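PDB 3RH9: succinate-semialdehyde dehydrogenase (NAD(P)(+)) from Marinobacter aquaeolei, which probably oxidises succinate semialdehyde to succinate, passing the electrons to a nicotinamide cofactor. Local coordinates for residues C96-K101 / T186-I191; A408-E413 / G434-H439. One frame throughout, in Å; residues are numbered along the deposited sequence.

Contact 1: C96-K101 / T186-I191; sequences CMEHGK and TPLTMI
E98, in the last turn of helix 88-99, extends its carboxylate to the start of helix 188-197 and takes three hydrogen bonds there. OE1 accepts the backbone N of L188 at 2.9 Å, on the syn lone pair, with an N-H...O angle of 147°. OE2 is gripped twice by one residue, since T189 N lies 2.8 Å and T189 OG1 2.6 Å from E98 OE2. The amide comes from the syn side and the hydroxyl from the anti side, both tilted out of the carboxylate plane toward the same face. T189 can do this because its OG1 turns back beside its own backbone N, anti to the carbonyl carbon (chi1 -68°). E98 reaches across with CG between its backbone N and carbonyl carbon (chi1 68°) and an extended chain beyond.

Van der Waals contact supports this polar core. The methyl of T186 lies against the stem of the glutamate, CG2 to E98 CG 3.6 Å, the two side chains crossing nearly at right angles; the same CG2 is 4.2 Å from CB of H99. CD of P187 is 3.4 Å from E98 OE1. Hydrophobic cover comes from V31 on E98, and from I40, A41 and V43 on L188.

Beyond E98 the helix ends at G100, whose positive phi suits a residue without CB, and K101 N then bonds back to H99 ND1 at 3.1 Å.

Bonded through both oxygens to amides at a helix start, the buried carboxylate is probably ionised, its negative charge eased by the positive end of the helix dipole.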
loop_
_atom_site.group_PDB
_atom_site.type_symbol
_atom_site.label_atom_id
_atom_site.label_comp_id
_atom_site.label_asym_id
_atom_site.label_seq_id
_atom_site.Cartn_x
_atom_site.Cartn_y
_atom_site.Cartn_z
ATOM N N CYS A 96 -6.835 32.636 1.313
ATOM C CA CYS A 96 -6.517 33.483 2.441
ATOM C C CYS A 96 -7.715 33.671 3.365
ATOM O O CYS A 96 -7.608 33.548 4.594
ATOM C CB CYS A 96 -6.056 34.843 1.936
ATOM S SG CYS A 96 -5.734 36.010 3.244
HETATM N N MSE A 97 -8.863 33.977 2.774
HETATM C CA MSE A 97 -10.001 34.365 3.580
HETATM C C MSE A 97 -10.620 33.217 4.349
HETATM O O MSE A 97 -11.136 33.424 5.445
HETATM C CB MSE A 97 -11.048 35.076 2.739
HETATM C CG MSE A 97 -10.680 36.523 2.476
HETATM SE SE MSE A 97 -11.679 37.294 0.989
HETATM C CE MSE A 97 -10.959 39.128 1.061
ATOM N N GLU A 98 -10.568 32.010 3.793
ATOM C CA GLU A 98 -11.216 30.877 4.450
ATOM C C GLU A 98 -10.276 30.113 5.391
ATOM O O GLU A 98 -10.717 29.526 6.372
ATOM C CB GLU A 98 -11.863 29.937 3.424
ATOM C CG GLU A 98 -10.879 29.210 2.550
ATOM C CD GLU A 98 -11.567 28.292 1.547
ATOM O OE1 GLU A 98 -12.807 28.115 1.644
ATOM O OE2 GLU A 98 -10.870 27.748 0.661
ATOM N N HIS A 99 -8.989 30.145 5.085
ATOM C CA HIS A 99 -7.968 29.494 5.903
ATOM C C HIS A 99 -7.381 30.420 6.965
ATOM O O HIS A 99 -7.273 30.041 8.118
ATOM C CB HIS A 99 -6.846 28.975 5.007
ATOM C CG HIS A 99 -5.738 28.291 5.743
ATOM N ND1 HIS A 99 -4.580 28.940 6.112
ATOM C CD2 HIS A 99 -5.594 27.005 6.146
ATOM C CE1 HIS A 99 -3.776 28.089 6.722
ATOM N NE2 HIS A 99 -4.365 26.906 6.754
ATOM N N GLY A 100 -7.005 31.631 6.572
ATOM C CA GLY A 100 -6.426 32.583 7.496
ATOM C C GLY A 100 -5.017 32.937 7.068
ATOM O O GLY A 100 -4.526 34.030 7.327
ATOM N N LYS A 101 -4.367 31.990 6.412
ATOM C CA LYS A 101 -3.049 32.186 5.821
ATOM C C LYS A 101 -2.953 33.531 5.074
ATOM O O LYS A 101 -3.902 33.956 4.420
ATOM C CB LYS A 101 -2.804 31.031 4.850
ATOM C CG LYS A 101 -1.361 30.713 4.553
ATOM C CD LYS A 101 -1.283 29.566 3.538
ATOM C CE LYS A 101 -2.243 28.441 3.926
ATOM N NZ LYS A 101 -1.901 27.123 3.330
ATOM N N THR A 186 -12.677 24.701 4.341
ATOM C CA THR A 186 -12.059 25.307 3.161
ATOM C C THR A 186 -12.559 24.748 1.831
ATOM O O THR A 186 -11.774 24.236 1.040
ATOM C CB THR A 186 -10.524 25.186 3.217
ATOM O OG1 THR A 186 -10.172 23.851 3.605
ATOM C CG2 THR A 186 -9.941 26.189 4.217
ATOM N N PRO A 187 -13.867 24.873 1.570
ATOM C CA PRO A 187 -14.447 24.365 0.328
ATOM C C PRO A 187 -14.276 25.345 -0.836
ATOM O O PRO A 187 -14.333 24.939 -1.991
ATOM C CB PRO A 187 -15.931 24.253 0.660
ATOM C CG PRO A 187 -16.115 24.879 2.011
ATOM C CD PRO A 187 -14.871 25.574 2.379
ATOM N N LEU A 188 -14.070 26.620 -0.539
ATOM C CA LEU A 188 -14.138 27.642 -1.576
ATOM C C LEU A 188 -12.933 27.612 -2.501
ATOM O O LEU A 188 -13.025 27.981 -3.676
ATOM C CB LEU A 188 -14.308 29.041 -0.971
ATOM C CG LEU A 188 -15.365 29.179 0.129
ATOM C CD1 LEU A 188 -15.224 30.529 0.801
ATOM C CD2 LEU A 188 -16.782 28.945 -0.406
ATOM N N THR A 189 -11.793 27.192 -1.973
ATOM C CA THR A 189 -10.613 27.120 -2.802
ATOM C C THR A 189 -10.900 26.009 -3.786
ATOM O O THR A 189 -10.537 26.090 -4.955
ATOM C CB THR A 189 -9.347 26.844 -1.977
ATOM O OG1 THR A 189 -9.066 27.988 -1.174
ATOM C CG2 THR A 189 -8.156 26.615 -2.868
HETATM N N MSE A 190 -11.586 24.979 -3.302
HETATM C CA MSE A 190 -11.897 23.831 -4.130
HETATM C C MSE A 190 -12.862 24.246 -5.235
HETATM O O MSE A 190 -12.685 23.898 -6.410
HETATM C CB MSE A 190 -12.488 22.692 -3.294
HETATM C CG MSE A 190 -12.429 21.350 -4.008
HETATM SE SE MSE A 190 -10.562 20.930 -4.453
HETATM C CE MSE A 190 -10.836 19.953 -6.085
ATOM N N ILE A 191 -13.885 24.994 -4.851
ATOM C CA ILE A 191 -14.838 25.461 -5.832
ATOM C C ILE A 191 -14.124 26.284 -6.907
ATOM O O ILE A 191 -14.359 26.093 -8.100
ATOM C CB ILE A 191 -15.999 26.225 -5.176
ATOM C CG1 ILE A 191 -16.808 25.264 -4.311
ATOM C CG2 ILE A 191 -16.898 26.819 -6.236
ATOM C CD1 ILE A 191 -17.910 25.914 -3.558
#

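Contact 2: A408-E413 / G434-H439; sequences AGNDTE and GLRFGH
N410 and F437 meet where two loops of the seven-stranded mixed sheet run side by side, each leaving a helix for one of two neighbouring parallel strands, in a partly buried contact of mixed polar and aromatic character. Strand 417-421, helix 425-434 and strand 439-442 form a beta-alpha-beta crossover; segment 434-439 is its return loop, while 408-413 leads from helix 402-409 toward its first strand. Both loops bend through an inverse gamma turn, centred on D411 and R436.

The N410 side chain fills the space between them. Its amide orientation is uncertain, but the carbon CG is placed evenly, 3.8 Å from G434 O and also 3.8 Å from R436 N. The amide plane is turned 18° from the F437 ring plane, the two side chains sliding past each other in opposite directions. With an alanine in place of N410 the amide would be gone, which would probably leave the backbone at G434 and R436 without its polar neighbour and open a gap beside F437.

R436 bends its chain away, and its guanidinium bonds P147 O of the second subunit. The T412 hydroxyl accepts a hydrogen bond from F414 N, leaving CG2 to meet the ring at 4.0 Å from F437 CZ. G409 O, which also accepts a hydrogen bond from R295, lies in the ring plane at its edge, 3.3 Å from F437 CZ.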
loop_
_atom_site.group_PDB
_atom_site.type_symbol
_atom_site.label_atom_id
_atom_site.label_comp_id
_atom_site.label_asym_id
_atom_site.label_seq_id
_atom_site.Cartn_x
_atom_site.Cartn_y
_atom_site.Cartn_z
ATOM N N ALA A 408 15.304 9.856 20.609
ATOM C CA ALA A 408 14.361 10.847 21.068
ATOM C C ALA A 408 13.435 11.231 19.925
ATOM O O ALA A 408 12.230 11.356 20.114
ATOM C CB ALA A 408 15.088 12.050 21.601
ATOM N N GLY A 409 14.008 11.398 18.733
ATOM C CA GLY A 409 13.238 11.751 17.555
ATOM C C GLY A 409 12.251 10.674 17.147
ATOM O O GLY A 409 11.179 10.965 16.607
ATOM N N ASN A 410 12.612 9.424 17.405
ATOM C CA ASN A 410 11.776 8.308 17.009
ATOM C C ASN A 410 10.738 7.991 18.072
ATOM O O ASN A 410 9.915 7.086 17.901
ATOM C CB ASN A 410 12.623 7.070 16.725
ATOM C CG ASN A 410 13.412 7.179 15.438
ATOM O OD1 ASN A 410 14.487 6.595 15.307
ATOM N ND2 ASN A 410 12.879 7.914 14.476
ATOM N N ASP A 411 10.774 8.742 19.165
ATOM C CA ASP A 411 9.938 8.449 20.321
ATOM C C ASP A 411 8.520 8.993 20.103
ATOM O O ASP A 411 8.081 9.944 20.752
ATOM C CB ASP A 411 10.590 9.037 21.567
ATOM C CG ASP A 411 9.739 8.878 22.801
ATOM O OD1 ASP A 411 9.089 7.812 22.943
ATOM O OD2 ASP A 411 9.719 9.825 23.619
ATOM N N THR A 412 7.820 8.377 19.154
ATOM C CA THR A 412 6.536 8.868 18.661
ATOM C C THR A 412 5.877 7.786 17.817
ATOM O O THR A 412 6.549 6.909 17.293
ATOM C CB THR A 412 6.695 10.185 17.818
ATOM O OG1 THR A 412 5.525 10.403 17.006
ATOM C CG2 THR A 412 7.943 10.120 16.915
ATOM N N GLU A 413 4.559 7.856 17.700
ATOM C CA GLU A 413 3.783 6.955 16.850
ATOM C C GLU A 413 4.130 7.095 15.386
ATOM O O GLU A 413 3.961 6.151 14.603
ATOM C CB GLU A 413 2.298 7.283 16.984
ATOM C CG GLU A 413 1.549 6.346 17.859
ATOM C CD GLU A 413 0.131 6.798 18.045
ATOM O OE1 GLU A 413 -0.725 5.956 18.411
ATOM O OE2 GLU A 413 -0.123 8.002 17.819
ATOM N N GLY A 434 18.818 6.577 10.734
ATOM C CA GLY A 434 18.247 6.012 11.935
ATOM C C GLY A 434 16.889 6.596 12.225
ATOM O O GLY A 434 16.099 6.028 12.986
ATOM N N LEU A 435 16.619 7.744 11.616
ATOM C CA LEU A 435 15.342 8.420 11.775
ATOM C C LEU A 435 14.291 7.721 10.959
ATOM O O LEU A 435 14.394 7.682 9.741
ATOM C CB LEU A 435 15.454 9.873 11.329
ATOM C CG LEU A 435 16.042 10.829 12.371
ATOM C CD1 LEU A 435 16.099 12.225 11.806
ATOM C CD2 LEU A 435 15.236 10.824 13.658
ATOM N N ARG A 436 13.286 7.156 11.617
ATOM C CA ARG A 436 12.192 6.511 10.899
ATOM C C ARG A 436 11.157 7.554 10.421
ATOM O O ARG A 436 10.012 7.575 10.874
ATOM C CB ARG A 436 11.524 5.459 11.787
ATOM C CG ARG A 436 12.485 4.534 12.517
ATOM C CD ARG A 436 12.583 3.180 11.833
ATOM N NE ARG A 436 13.247 3.284 10.538
ATOM C CZ ARG A 436 13.291 2.314 9.634
ATOM N NH1 ARG A 436 12.703 1.150 9.868
ATOM N NH2 ARG A 436 13.921 2.515 8.490
ATOM N N PHE A 437 11.578 8.427 9.518
ATOM C CA PHE A 437 10.691 9.432 8.952
ATOM C C PHE A 437 10.774 9.416 7.427
ATOM O O PHE A 437 11.825 9.163 6.846
ATOM C CB PHE A 437 11.008 10.817 9.509
ATOM C CG PHE A 437 10.647 10.967 10.941
ATOM C CD1 PHE A 437 11.479 10.477 11.931
ATOM C CD2 PHE A 437 9.456 11.569 11.307
ATOM C CE1 PHE A 437 11.128 10.593 13.240
ATOM C CE2 PHE A 437 9.099 11.683 12.624
ATOM C CZ PHE A 437 9.930 11.204 13.586
ATOM N N GLY A 438 9.646 9.670 6.781
ATOM C CA GLY A 438 9.602 9.632 5.339
ATOM C C GLY A 438 10.381 10.768 4.738
ATOM O O GLY A 438 10.791 10.695 3.594
ATOM N N HIS A 439 10.587 11.824 5.511
ATOM C CA HIS A 439 11.234 13.026 4.996
ATOM C C HIS A 439 12.203 13.566 6.048
ATOM O O HIS A 439 11.808 13.838 7.182
ATOM C CB HIS A 439 10.184 14.075 4.597
ATOM C CG HIS A 439 10.755 15.339 4.013
ATOM N ND1 HIS A 439 11.185 16.397 4.791
ATOM C CD2 HIS A 439 10.919 15.734 2.726
ATOM C CE1 HIS A 439 11.611 17.374 4.012
ATOM N NE2 HIS A 439 11.459 17.000 2.754
#

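The two contacts lie on opposite sides of the chain's centre, about 32 Å apart between their centres, and share no helix or strand. Contact 1 is wholly buried and ties helix 88-99 to the helix following strand 178-181 of the six-stranded sheet; contact 2 is only partly buried, joins loops at the seven-stranded sheet, and borders the second subunit. Their chemistry follows these places. In the interior one carboxylate is met by converging donors from a helix start, whereas near the subunit interface an amide, an aromatic ring and backbone carbonyls pack together, with no clear hydrogen bond between the segments.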